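Local structure of beta sliding clamp (Bartonella birtlesii LL-WM9, 6PTR) at residues G215-Q218 against K219-E223. The protein probably tethers DNA polymerases and other proteins to DNA as a ring-shaped head-to-tail homodimer, giving them processivity. Residues are numbered along the deposited sequence; the frame is centred on the assembly and turned at random.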
# COMPACT_ATOMS: atom_id res chain seq x y z
N GLY C 215 13.12 -15.61 -4.53
CA GLY C 215 12.11 -14.81 -3.85
C GLY C 215 10.99 -15.65 -3.27
O GLY C 215 10.53 -15.40 -2.15
N GLU C 216 10.54 -16.66 -4.00
CA GLU C 216 9.48 -17.50 -3.47
C GLU C 216 9.98 -18.37 -2.33
O GLU C 216 9.25 -18.60 -1.34
CB GLU C 216 8.89 -18.36 -4.59
CG GLU C 216 8.17 -17.53 -5.63
CD GLU C 216 7.10 -16.63 -5.02
OE1 GLU C 216 6.25 -17.14 -4.26
OE2 GLU C 216 7.14 -15.42 -5.29
N LEU C 217 11.20 -18.91 -2.46
CA LEU C 217 11.78 -19.66 -1.37
C LEU C 217 11.88 -18.80 -0.12
O LEU C 217 11.52 -19.23 0.98
CB LEU C 217 13.16 -20.20 -1.81
CG LEU C 217 13.92 -21.22 -0.98
CD1 LEU C 217 13.05 -22.42 -0.69
CD2 LEU C 217 15.18 -21.64 -1.76
N GLN C 218 12.30 -17.54 -0.29
CA GLN C 218 12.44 -16.64 0.84
C GLN C 218 11.10 -16.35 1.50
O GLN C 218 11.02 -16.26 2.73
CB GLN C 218 13.10 -15.34 0.38
CG GLN C 218 14.59 -15.51 0.27
CD GLN C 218 15.27 -15.39 1.63
OE1 GLN C 218 15.18 -16.30 2.45
NE2 GLN C 218 15.93 -14.25 1.87
N LYS C 219 10.03 -16.24 0.71
CA LYS C 219 8.72 -16.01 1.33
C LYS C 219 8.31 -17.19 2.21
O LYS C 219 7.74 -17.00 3.29
CB LYS C 219 7.65 -15.76 0.27
CG LYS C 219 7.78 -14.42 -0.45
CD LYS C 219 6.86 -14.38 -1.66
CE LYS C 219 7.01 -13.11 -2.47
NZ LYS C 219 6.12 -13.15 -3.67
N LEU C 220 8.58 -18.41 1.77
CA LEU C 220 8.28 -19.56 2.61
C LEU C 220 9.18 -19.59 3.84
O LEU C 220 8.71 -19.78 4.96
CB LEU C 220 8.42 -20.85 1.81
CG LEU C 220 8.24 -22.11 2.66
CD1 LEU C 220 6.80 -22.19 3.23
CD2 LEU C 220 8.59 -23.35 1.88
N LEU C 221 10.49 -19.38 3.64
CA LEU C 221 11.44 -19.42 4.74
C LEU C 221 11.17 -18.33 5.78
O LEU C 221 11.48 -18.52 6.96
CB LEU C 221 12.86 -19.32 4.20
CG LEU C 221 13.30 -20.58 3.45
CD1 LEU C 221 14.63 -20.37 2.78
CD2 LEU C 221 13.38 -21.75 4.41
N SER C 222 10.61 -17.19 5.36
CA SER C 222 10.29 -16.12 6.31
C SER C 222 9.34 -16.57 7.40
O SER C 222 9.25 -15.93 8.45
CB SER C 222 9.69 -14.92 5.57
OG SER C 222 8.43 -15.26 5.02
N GLU C 223 8.61 -17.66 7.17
CA GLU C 223 7.71 -18.17 8.19
C GLU C 223 8.43 -18.96 9.29
O GLU C 223 7.76 -19.46 10.20
CB GLU C 223 6.63 -19.04 7.55
CG GLU C 223 5.94 -18.40 6.36
CD GLU C 223 4.92 -19.35 5.72
OE1 GLU C 223 4.65 -20.42 6.31
OE2 GLU C 223 4.39 -19.02 4.64
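Glu216 and Lys219 form a salt bridge one helical turn apart, with OE2 of Glu216 3.0 Å from NZ of Lys219. The two side chains run side by side and point the same way. The glutamate chain is bent at chi2 (-55°), and its carboxylate lies alongside the end of the lysine. Lys219 is extended beyond CG and brings its ammonium to the syn side of OE2, 20° out of the carboxylate plane. The other oxygen, OE1, has a weak, long ion pair with Arg27.

Backbone bonds of the i to i+4 kind run along this part of the helix. Lys219 N donates to Gly215 O, Leu220 N to Glu216 O, and Leu221 N to Leu217 O at 2.9 Å. Ser222 N donates to Gln218 O at 2.8 Å. In one of two conformers the OG of Ser222 lies 2.5 Å from Lys219 O, above the carbonyl plane, a short and doubtful bond.

The apolar contact is Leu217 CG against Leu221 CD1, 3.9 Å apart, with both leucines pointing the same way. Gln218 OE1 passes Leu221 CD1 at 4.1 Å, while NE2 of Gln218 is hydrogen-bonded to Gln153 OE1 and Asp150 OD1.

These residues belong to helix 211-221 of the central clamp domain and the turn that follows. Leu217 and Leu221 pack on Leu149 of helix 142-152, and Leu220 lies on Val245 and Phe247 of strand 245-250 and Leu242 of strand 237-242.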